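Local coordinates for protein serine protease inhibitor (Schistosoma haematobium, PDB 3STO) that probably inhibits serine proteases by the serpin mechanism, trapping its target through a large conformational change, at residues P181-F192 with L335-T343; F194-F202 with K246-F255. One frame throughout, in Å; residues are numbered along the deposited sequence.

Interaction 1: residues P181-F192 with L335-T343; sequences PDDTAMILVNVF and LYVNEFIQT
Strands 186-192 and 339-343 run parallel, their axes 4.7 Å apart. Four backbone bonds alternate along them: L188 N to E339 O, I341 N to L188 O, N190 N to I341 O and T343 N to N190 O.

N338 extends the ladder with its backbone and its side chain. Its N donates to M186 O. N338 OD1 accepts two backbone donors: A185 N at 2.7 Å, from above the carbonyl plane, and M186 N at 3.0 Å, in that plane and nearly straight (169°).

A second side-chain bond lies further along. N190 and Q342 run side by side, and Q342 NE2 donates a hydrogen bond to N190 OD1 at 3.1 Å. The donor's amide plane holds the acceptor, but the two amides are turned 44° apart. Q342 NE2 also donates to C42 O, and Q342 OE1 accepts from T41 and N344.

Apolar contacts add to these. Selenomethionine M186 bends at chi3 (37°), so M186 CE lies 3.5 Å from L335 CG and 3.4 Å from V337 CG2. L188 CD1 sits off-centre over the F340 ring, 4.3 Å from its centroid.

Helix 153-167 packs on V189 and V191, and helix 43-55 on N190, F340 and Q342. Direct pairing of these two central strands is typical of serpin beta-sheet A before reactive-loop insertion, with N190 and Q342 in the shutter region.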
loop_
_atom_site.group_PDB
_atom_site.type_symbol
_atom_site.label_atom_id
_atom_site.label_comp_id
_atom_site.label_asym_id
_atom_site.label_seq_id
_atom_site.Cartn_x
_atom_site.Cartn_y
_atom_site.Cartn_z
ATOM N N PRO A 181 -22.694 -8.915 3.806
ATOM C CA PRO A 181 -24.044 -8.460 4.172
ATOM C C PRO A 181 -25.088 -8.829 3.136
ATOM O O PRO A 181 -24.808 -9.557 2.183
ATOM C CB PRO A 181 -23.909 -6.926 4.228
ATOM C CG PRO A 181 -22.381 -6.642 4.124
ATOM C CD PRO A 181 -21.673 -7.968 4.264
ATOM N N ASP A 182 -26.296 -8.327 3.335
ATOM C CA ASP A 182 -27.360 -8.504 2.361
ATOM C C ASP A 182 -27.866 -7.120 1.968
ATOM O O ASP A 182 -27.790 -6.167 2.758
ATOM C CB ASP A 182 -28.485 -9.377 2.931
ATOM N N ASP A 183 -28.362 -7.004 0.742
ATOM C CA ASP A 183 -28.740 -5.704 0.213
ATOM C C ASP A 183 -27.460 -4.947 -0.149
ATOM O O ASP A 183 -27.403 -3.717 -0.098
ATOM C CB ASP A 183 -29.577 -4.923 1.234
ATOM C CG ASP A 183 -30.995 -5.468 1.370
ATOM O OD1 ASP A 183 -31.558 -5.921 0.350
ATOM O OD2 ASP A 183 -31.551 -5.442 2.495
ATOM N N THR A 184 -26.426 -5.698 -0.510
ATOM C CA THR A 184 -25.181 -5.100 -0.958
ATOM C C THR A 184 -25.236 -4.824 -2.460
ATOM O O THR A 184 -25.484 -5.726 -3.255
ATOM C CB THR A 184 -23.944 -5.983 -0.579
ATOM O OG1 THR A 184 -23.624 -5.779 0.804
ATOM C CG2 THR A 184 -22.720 -5.616 -1.433
ATOM N N ALA A 185 -24.994 -3.575 -2.842
ATOM C CA ALA A 185 -24.959 -3.185 -4.250
ATOM C C ALA A 185 -23.582 -3.377 -4.889
ATOM O O ALA A 185 -23.458 -3.946 -5.968
ATOM C CB ALA A 185 -25.410 -1.725 -4.404
HETATM N N MSE A 186 -22.546 -2.878 -4.220
HETATM C CA MSE A 186 -21.228 -2.825 -4.832
HETATM C C MSE A 186 -20.099 -2.840 -3.829
HETATM O O MSE A 186 -20.146 -2.149 -2.800
HETATM C CB MSE A 186 -21.102 -1.585 -5.716
HETATM C CG MSE A 186 -19.713 -1.429 -6.341
HETATM SE SE MSE A 186 -19.637 0.006 -7.711
HETATM C CE MSE A 186 -20.837 1.303 -6.866
ATOM N N ILE A 187 -19.090 -3.641 -4.139
ATOM C CA ILE A 187 -17.891 -3.720 -3.322
ATOM C C ILE A 187 -16.630 -3.541 -4.159
ATOM O O ILE A 187 -16.466 -4.161 -5.213
ATOM C CB ILE A 187 -17.809 -5.050 -2.614
ATOM C CG1 ILE A 187 -18.884 -5.127 -1.511
ATOM C CG2 ILE A 187 -16.384 -5.253 -2.061
ATOM C CD1 ILE A 187 -18.852 -6.427 -0.727
ATOM N N LEU A 188 -15.765 -2.653 -3.701
ATOM C CA LEU A 188 -14.445 -2.455 -4.309
ATOM C C LEU A 188 -13.371 -3.105 -3.435
ATOM O O LEU A 188 -13.392 -2.963 -2.196
ATOM C CB LEU A 188 -14.130 -0.972 -4.446
ATOM C CG LEU A 188 -15.060 -0.073 -5.254
ATOM C CD1 LEU A 188 -14.589 1.371 -5.129
ATOM C CD2 LEU A 188 -15.067 -0.519 -6.684
ATOM N N VAL A 189 -12.460 -3.816 -4.095
ATOM C CA VAL A 189 -11.377 -4.563 -3.461
ATOM C C VAL A 189 -10.037 -4.208 -4.129
ATOM O O VAL A 189 -9.851 -4.409 -5.324
ATOM C CB VAL A 189 -11.600 -6.108 -3.530
ATOM C CG1 VAL A 189 -10.542 -6.832 -2.718
ATOM C CG2 VAL A 189 -12.958 -6.491 -2.982
ATOM N N ASN A 190 -9.117 -3.642 -3.360
ATOM C CA ASN A 190 -7.765 -3.387 -3.858
ATOM C C ASN A 190 -6.691 -4.362 -3.303
ATOM O O ASN A 190 -6.637 -4.665 -2.116
ATOM C CB ASN A 190 -7.331 -1.918 -3.659
ATOM C CG ASN A 190 -5.919 -1.660 -4.219
ATOM O OD1 ASN A 190 -4.930 -1.572 -3.478
ATOM N ND2 ASN A 190 -5.823 -1.588 -5.537
ATOM N N VAL A 191 -5.877 -4.870 -4.212
ATOM C CA VAL A 191 -4.772 -5.745 -3.899
ATOM C C VAL A 191 -3.483 -5.125 -4.430
ATOM O O VAL A 191 -3.399 -4.707 -5.599
ATOM C CB VAL A 191 -4.946 -7.132 -4.548
ATOM C CG1 VAL A 191 -3.659 -7.940 -4.428
ATOM C CG2 VAL A 191 -6.125 -7.874 -3.933
ATOM N N PHE A 192 -2.470 -5.050 -3.581
ATOM C CA PHE A 192 -1.192 -4.527 -4.051
ATOM C C PHE A 192 -0.073 -5.489 -3.713
ATOM O O PHE A 192 0.343 -5.615 -2.555
ATOM C CB PHE A 192 -0.912 -3.162 -3.452
ATOM C CG PHE A 192 0.047 -2.329 -4.254
ATOM C CD1 PHE A 192 1.422 -2.382 -3.997
ATOM C CD2 PHE A 192 -0.430 -1.464 -5.248
ATOM C CE1 PHE A 192 2.300 -1.586 -4.735
ATOM C CE2 PHE A 192 0.432 -0.658 -5.982
ATOM C CZ PHE A 192 1.799 -0.709 -5.732
ATOM N N LEU A 335 -27.210 2.741 -7.194
ATOM C CA LEU A 335 -25.891 2.126 -7.147
ATOM C C LEU A 335 -24.975 3.014 -6.320
ATOM O O LEU A 335 -24.800 4.200 -6.628
ATOM C CB LEU A 335 -25.268 1.947 -8.528
ATOM C CG LEU A 335 -23.925 1.207 -8.479
ATOM C CD1 LEU A 335 -24.069 -0.214 -7.958
ATOM C CD2 LEU A 335 -23.267 1.209 -9.822
ATOM N N TYR A 336 -24.416 2.445 -5.261
ATOM C CA TYR A 336 -23.380 3.132 -4.500
ATOM C C TYR A 336 -22.419 2.097 -3.943
ATOM O O TYR A 336 -22.679 0.887 -4.009
ATOM C CB TYR A 336 -23.977 3.943 -3.359
ATOM C CG TYR A 336 -24.572 3.062 -2.290
ATOM C CD1 TYR A 336 -25.795 2.413 -2.496
ATOM C CD2 TYR A 336 -23.911 2.871 -1.068
ATOM C CE1 TYR A 336 -26.353 1.623 -1.518
ATOM C CE2 TYR A 336 -24.452 2.074 -0.084
ATOM C CZ TYR A 336 -25.672 1.453 -0.313
ATOM O OH TYR A 336 -26.209 0.663 0.666
ATOM N N VAL A 337 -21.305 2.563 -3.389
ATOM C CA VAL A 337 -20.301 1.635 -2.905
ATOM C C VAL A 337 -20.577 1.270 -1.449
ATOM O O VAL A 337 -20.629 2.150 -0.595
ATOM C CB VAL A 337 -18.884 2.213 -3.089
ATOM C CG1 VAL A 337 -17.847 1.354 -2.323
ATOM C CG2 VAL A 337 -18.550 2.284 -4.572
ATOM N N ASN A 338 -20.765 -0.019 -1.163
ATOM C CA ASN A 338 -20.995 -0.448 0.217
ATOM C C ASN A 338 -19.670 -0.565 0.972
ATOM O O ASN A 338 -19.542 -0.069 2.093
ATOM C CB ASN A 338 -21.704 -1.801 0.260
ATOM C CG ASN A 338 -23.098 -1.745 -0.280
ATOM O OD1 ASN A 338 -23.318 -1.879 -1.494
ATOM N ND2 ASN A 338 -24.065 -1.545 0.618
ATOM N N GLU A 339 -18.691 -1.232 0.360
ATOM C CA GLU A 339 -17.394 -1.463 1.006
ATOM C C GLU A 339 -16.221 -1.185 0.060
ATOM O O GLU A 339 -16.287 -1.437 -1.145
ATOM C CB GLU A 339 -17.287 -2.891 1.534
ATOM C CG GLU A 339 -18.526 -3.396 2.240
ATOM C CD GLU A 339 -18.407 -4.857 2.675
ATOM O OE1 GLU A 339 -17.320 -5.260 3.155
ATOM O OE2 GLU A 339 -19.403 -5.608 2.534
ATOM N N PHE A 340 -15.153 -0.654 0.627
ATOM C CA PHE A 340 -13.980 -0.310 -0.120
ATOM C C PHE A 340 -12.849 -0.857 0.762
ATOM O O PHE A 340 -12.539 -0.341 1.833
ATOM C CB PHE A 340 -13.935 1.204 -0.320
ATOM C CG PHE A 340 -12.813 1.694 -1.208
ATOM C CD1 PHE A 340 -11.612 1.043 -1.268
ATOM C CD2 PHE A 340 -12.971 2.828 -1.979
ATOM C CE1 PHE A 340 -10.577 1.511 -2.064
ATOM C CE2 PHE A 340 -11.935 3.299 -2.782
ATOM C CZ PHE A 340 -10.732 2.630 -2.813
ATOM N N ILE A 341 -12.270 -1.955 0.303
ATOM C CA ILE A 341 -11.422 -2.775 1.133
ATOM C C ILE A 341 -10.083 -2.953 0.464
ATOM O O ILE A 341 -10.032 -3.302 -0.715
ATOM C CB ILE A 341 -12.063 -4.180 1.392
ATOM C CG1 ILE A 341 -13.335 -4.050 2.233
ATOM C CG2 ILE A 341 -11.132 -5.065 2.164
ATOM C CD1 ILE A 341 -14.202 -5.292 2.187
ATOM N N GLN A 342 -9.010 -2.702 1.225
ATOM C CA GLN A 342 -7.652 -3.057 0.803
ATOM C C GLN A 342 -7.108 -4.254 1.614
ATOM O O GLN A 342 -7.162 -4.281 2.839
ATOM C CB GLN A 342 -6.690 -1.854 0.852
ATOM C CG GLN A 342 -5.281 -2.210 0.405
ATOM C CD GLN A 342 -4.343 -1.008 0.423
ATOM O OE1 GLN A 342 -3.868 -0.590 1.482
ATOM N NE2 GLN A 342 -4.073 -0.447 -0.747
ATOM N N THR A 343 -6.622 -5.260 0.917
ATOM C CA THR A 343 -6.075 -6.405 1.576
ATOM C C THR A 343 -4.603 -6.514 1.168
ATOM O O THR A 343 -4.285 -6.514 -0.034
ATOM C CB THR A 343 -6.880 -7.673 1.269
ATOM O OG1 THR A 343 -6.233 -8.808 1.875
ATOM C CG2 THR A 343 -6.984 -7.899 -0.208
#

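Interaction 2: residues F194-F202 with K246-F255; sequences FRDFWQSPF and KPLNNTRFTF
K246 reaches across the face of W198 to the backbone of S200. K246 CE lies 3.8 Å from the centroid of the W198 six-membered ring, a CH-pi contact. The chain is extended as far as CE and then turns at chi4 (52°), which brings K246 NZ to S200 O at 2.7 Å. NZ also donates to a water and to Q227 OE1, so three acceptors surround the ammonium group. S200 O takes a second bond from Q227 NE2. The same water accepts from S200 N and donates to P247 O. P247 O also accepts Q199 N at 3.1 Å, so it has two donors. W198 NE1 is satisfied outside the pair, by N349 O.

D196 meets the turn that follows L248. D196 OD2 uses the syn lone pair to accept N250 N at 2.7 Å, almost straight (170°). Its OD1 is bound by T105 OG1 and, weakly, by F197 N. F197 O accepts N249 N at 2.8 Å. The N250 side chain donates to E103.

Aromatic edges complete the contact. F194 points its edge at the face of F253 in a T-shaped pair, with centroids 5.2 Å apart and planes at 86°. W198 CZ3 meets F255 CB at 3.7 Å, and the W198 edge faces F255 in an offset edge-to-face pair.

Each charged group makes one short bond to the backbone across the contact, and has further partners elsewhere. Such bonds depend on the path of the chain: D196 fixes the start of the 250-253 turn, and K246 with its water holds the chain leaving strand 186-197.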
loop_
_atom_site.group_PDB
_atom_site.type_symbol
_atom_site.label_atom_id
_atom_site.label_comp_id
_atom_site.label_asym_id
_atom_site.label_seq_id
_atom_site.Cartn_x
_atom_site.Cartn_y
_atom_site.Cartn_z
ATOM N N PHE A 194 3.684 -6.726 -4.101
ATOM C CA PHE A 194 5.072 -6.456 -4.382
ATOM C C PHE A 194 5.899 -7.720 -4.158
ATOM O O PHE A 194 5.716 -8.414 -3.178
ATOM C CB PHE A 194 5.574 -5.324 -3.480
ATOM C CG PHE A 194 6.975 -4.908 -3.772
ATOM C CD1 PHE A 194 8.052 -5.649 -3.282
ATOM C CD2 PHE A 194 7.227 -3.790 -4.567
ATOM C CE1 PHE A 194 9.376 -5.262 -3.553
ATOM C CE2 PHE A 194 8.532 -3.394 -4.849
ATOM C CZ PHE A 194 9.614 -4.134 -4.346
ATOM N N ARG A 195 6.829 -8.002 -5.060
ATOM C CA ARG A 195 7.679 -9.175 -4.931
ATOM C C ARG A 195 9.043 -8.993 -5.615
ATOM O O ARG A 195 9.131 -8.669 -6.807
ATOM C CB ARG A 195 6.965 -10.409 -5.469
ATOM C CG ARG A 195 7.772 -11.689 -5.329
ATOM C CD ARG A 195 7.693 -12.529 -6.610
ATOM N NE ARG A 195 6.690 -13.586 -6.547
ATOM C CZ ARG A 195 6.110 -14.124 -7.617
ATOM N NH1 ARG A 195 6.430 -13.678 -8.826
ATOM N NH2 ARG A 195 5.204 -15.092 -7.484
ATOM N N ASP A 196 10.105 -9.172 -4.831
ATOM C CA ASP A 196 11.454 -9.194 -5.357
ATOM C C ASP A 196 12.460 -9.808 -4.368
ATOM O O ASP A 196 12.238 -9.807 -3.176
ATOM C CB ASP A 196 11.892 -7.786 -5.762
ATOM C CG ASP A 196 13.046 -7.793 -6.788
ATOM O OD1 ASP A 196 13.428 -8.897 -7.247
ATOM O OD2 ASP A 196 13.574 -6.704 -7.120
ATOM N N PHE A 197 13.564 -10.321 -4.899
ATOM C CA PHE A 197 14.716 -10.758 -4.117
ATOM C C PHE A 197 15.469 -9.548 -3.606
ATOM O O PHE A 197 15.380 -8.459 -4.203
ATOM C CB PHE A 197 15.659 -11.580 -5.004
ATOM C CG PHE A 197 15.125 -12.929 -5.379
ATOM C CD1 PHE A 197 14.563 -13.759 -4.425
ATOM C CD2 PHE A 197 15.141 -13.352 -6.687
ATOM C CE1 PHE A 197 14.043 -14.996 -4.768
ATOM C CE2 PHE A 197 14.633 -14.592 -7.034
ATOM C CZ PHE A 197 14.087 -15.413 -6.069
ATOM N N TRP A 198 16.174 -9.730 -2.485
ATOM C CA TRP A 198 17.170 -8.768 -2.030
ATOM C C TRP A 198 18.249 -8.682 -3.073
ATOM O O TRP A 198 18.603 -9.675 -3.697
ATOM C CB TRP A 198 17.838 -9.184 -0.708
ATOM C CG TRP A 198 16.891 -9.319 0.430
ATOM C CD1 TRP A 198 16.541 -10.472 1.074
ATOM C CD2 TRP A 198 16.133 -8.262 1.044
ATOM N NE1 TRP A 198 15.617 -10.197 2.057
ATOM C CE2 TRP A 198 15.352 -8.850 2.066
ATOM C CE3 TRP A 198 16.037 -6.871 0.825
ATOM C CZ2 TRP A 198 14.491 -8.101 2.879
ATOM C CZ3 TRP A 198 15.179 -6.130 1.627
ATOM C CH2 TRP A 198 14.419 -6.748 2.650
ATOM N N GLN A 199 18.764 -7.479 -3.258
ATOM C CA GLN A 199 19.997 -7.305 -3.999
ATOM C C GLN A 199 21.115 -8.142 -3.312
ATOM O O GLN A 199 21.904 -8.805 -3.983
ATOM C CB GLN A 199 20.335 -5.809 -4.108
ATOM C CG GLN A 199 21.417 -5.479 -5.110
ATOM C CD GLN A 199 22.803 -5.918 -4.609
ATOM O OE1 GLN A 199 23.123 -5.763 -3.438
ATOM N NE2 GLN A 199 23.609 -6.483 -5.497
ATOM N N SER A 200 21.141 -8.123 -1.975
ATOM C CA SER A 200 22.034 -8.976 -1.172
ATOM C C SER A 200 21.308 -9.770 -0.048
ATOM O O SER A 200 21.076 -9.266 1.048
ATOM C CB SER A 200 23.156 -8.134 -0.586
ATOM O OG SER A 200 23.900 -8.945 0.268
ATOM N N PRO A 201 20.964 -11.026 -0.321
ATOM C CA PRO A 201 20.106 -11.833 0.544
ATOM C C PRO A 201 20.814 -12.265 1.802
ATOM O O PRO A 201 22.035 -12.297 1.823
ATOM C CB PRO A 201 19.808 -13.078 -0.322
ATOM C CG PRO A 201 20.358 -12.775 -1.648
ATOM C CD PRO A 201 21.450 -11.810 -1.461
ATOM N N PHE A 202 20.046 -12.578 2.837
ATOM C CA PHE A 202 20.584 -13.052 4.101
ATOM C C PHE A 202 20.908 -14.507 3.902
ATOM O O PHE A 202 20.247 -15.169 3.125
ATOM C CB PHE A 202 19.541 -12.932 5.219
ATOM C CG PHE A 202 19.173 -11.507 5.588
ATOM C CD1 PHE A 202 18.154 -10.838 4.913
ATOM C CD2 PHE A 202 19.838 -10.849 6.624
ATOM C CE1 PHE A 202 17.792 -9.549 5.272
ATOM C CE2 PHE A 202 19.497 -9.552 6.994
ATOM C CZ PHE A 202 18.449 -8.888 6.300
ATOM N N LYS A 246 17.778 -0.923 2.439
ATOM C CA LYS A 246 18.315 -2.171 1.945
ATOM C C LYS A 246 17.675 -2.433 0.592
ATOM O O LYS A 246 16.496 -2.753 0.502
ATOM C CB LYS A 246 18.026 -3.322 2.897
ATOM C CG LYS A 246 18.506 -4.659 2.376
ATOM C CD LYS A 246 18.402 -5.778 3.419
ATOM C CE LYS A 246 18.889 -7.127 2.851
ATOM N NZ LYS A 246 20.237 -7.020 2.254
ATOM N N PRO A 247 18.466 -2.308 -0.471
ATOM C CA PRO A 247 17.921 -2.375 -1.831
ATOM C C PRO A 247 17.387 -3.753 -2.227
ATOM O O PRO A 247 17.897 -4.810 -1.854
ATOM C CB PRO A 247 19.126 -2.001 -2.719
ATOM C CG PRO A 247 20.242 -1.594 -1.775
ATOM C CD PRO A 247 19.934 -2.217 -0.449
ATOM N N LEU A 248 16.343 -3.725 -3.035
ATOM C CA LEU A 248 15.850 -4.930 -3.663
ATOM C C LEU A 248 16.636 -5.155 -4.937
ATOM O O LEU A 248 17.499 -4.344 -5.302
ATOM C CB LEU A 248 14.330 -4.856 -3.878
ATOM C CG LEU A 248 13.809 -5.063 -2.447
ATOM C CD1 LEU A 248 12.864 -4.007 -2.026
ATOM C CD2 LEU A 248 13.314 -6.516 -2.185
ATOM N N ASN A 249 16.392 -6.277 -5.582
ATOM C CA ASN A 249 17.251 -6.647 -6.670
ATOM C C ASN A 249 17.027 -5.725 -7.869
ATOM O O ASN A 249 17.962 -5.298 -8.512
ATOM C CB ASN A 249 17.066 -8.106 -7.057
ATOM C CG ASN A 249 18.165 -8.560 -7.974
ATOM O OD1 ASN A 249 19.347 -8.344 -7.676
ATOM N ND2 ASN A 249 17.802 -9.113 -9.113
ATOM N N ASN A 250 15.773 -5.410 -8.145
ATOM C CA ASN A 250 15.489 -4.257 -8.956
ATOM C C ASN A 250 15.694 -3.036 -8.052
ATOM O O ASN A 250 14.897 -2.759 -7.140
ATOM C CB ASN A 250 14.069 -4.346 -9.551
ATOM C CG ASN A 250 13.772 -3.200 -10.503
ATOM O OD1 ASN A 250 14.319 -2.111 -10.336
ATOM N ND2 ASN A 250 12.922 -3.442 -11.509
ATOM N N THR A 251 16.782 -2.317 -8.269
ATOM C CA THR A 251 17.208 -1.362 -7.262
ATOM C C THR A 251 16.482 -0.024 -7.272
ATOM O O THR A 251 16.842 0.899 -6.527
ATOM C CB THR A 251 18.722 -1.157 -7.272
ATOM O OG1 THR A 251 19.104 -0.456 -8.463
ATOM C CG2 THR A 251 19.435 -2.519 -7.165
ATOM N N ARG A 252 15.458 0.087 -8.110
ATOM C CA ARG A 252 14.543 1.215 -8.015
ATOM C C ARG A 252 13.772 1.160 -6.653
ATOM O O ARG A 252 13.377 2.171 -6.080
ATOM C CB ARG A 252 13.570 1.175 -9.206
ATOM C CG ARG A 252 12.243 1.839 -8.905
ATOM C CD ARG A 252 11.406 2.015 -10.140
ATOM N NE ARG A 252 10.234 2.840 -9.857
ATOM C CZ ARG A 252 9.271 3.085 -10.739
ATOM N NH1 ARG A 252 9.339 2.557 -11.954
ATOM N NH2 ARG A 252 8.244 3.850 -10.406
ATOM N N PHE A 253 13.559 -0.046 -6.158
ATOM C CA PHE A 253 12.871 -0.256 -4.908
ATOM C C PHE A 253 13.858 -0.625 -3.795
ATOM O O PHE A 253 14.811 -1.382 -4.012
ATOM C CB PHE A 253 11.812 -1.349 -5.094
ATOM C CG PHE A 253 10.828 -1.025 -6.177
ATOM C CD1 PHE A 253 9.894 0.005 -5.993
ATOM C CD2 PHE A 253 10.839 -1.723 -7.391
ATOM C CE1 PHE A 253 8.987 0.333 -7.009
ATOM C CE2 PHE A 253 9.949 -1.409 -8.378
ATOM C CZ PHE A 253 9.028 -0.362 -8.196
ATOM N N THR A 254 13.618 -0.070 -2.606
ATOM C CA THR A 254 14.436 -0.365 -1.435
ATOM C C THR A 254 13.571 -0.527 -0.189
ATOM O O THR A 254 12.473 0.025 -0.110
ATOM C CB THR A 254 15.518 0.710 -1.233
ATOM O OG1 THR A 254 16.361 0.314 -0.168
ATOM C CG2 THR A 254 14.921 2.069 -0.910
ATOM N N PHE A 255 14.035 -1.342 0.751
ATOM C CA PHE A 255 13.324 -1.543 1.998
ATOM C C PHE A 255 13.923 -0.636 3.041
ATOM O O PHE A 255 15.083 -0.789 3.372
ATOM C CB PHE A 255 13.458 -2.984 2.439
ATOM C CG PHE A 255 12.634 -3.335 3.629
ATOM C CD1 PHE A 255 11.232 -3.315 3.558
ATOM C CD2 PHE A 255 13.244 -3.790 4.787
ATOM C CE1 PHE A 255 10.434 -3.698 4.672
ATOM C CE2 PHE A 255 12.472 -4.168 5.910
ATOM C CZ PHE A 255 11.054 -4.116 5.836
HETATM O O HOH W 1 20.288 -5.990 -0.470
#

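In the fold
The two contacts share strand 186-197, and their centres lie about 33 Å apart on opposite sides of the chain's centre. Along the chain the order is 181-192, 194-202, 246-255, 335-343, so interaction 2 falls between the halves of interaction 1. Interaction 1 pairs the first part of the strand with strand 339-348. Interaction 2 joins its far end, and the chain leaving it, to strands 241-247 and 253-260. In serpins that end is the breach, where the reactive loop begins to enter sheet A. Pairing of 186-197 with 339-348 is consistent with a loop not yet inserted between them; residues 358-364 are not modelled.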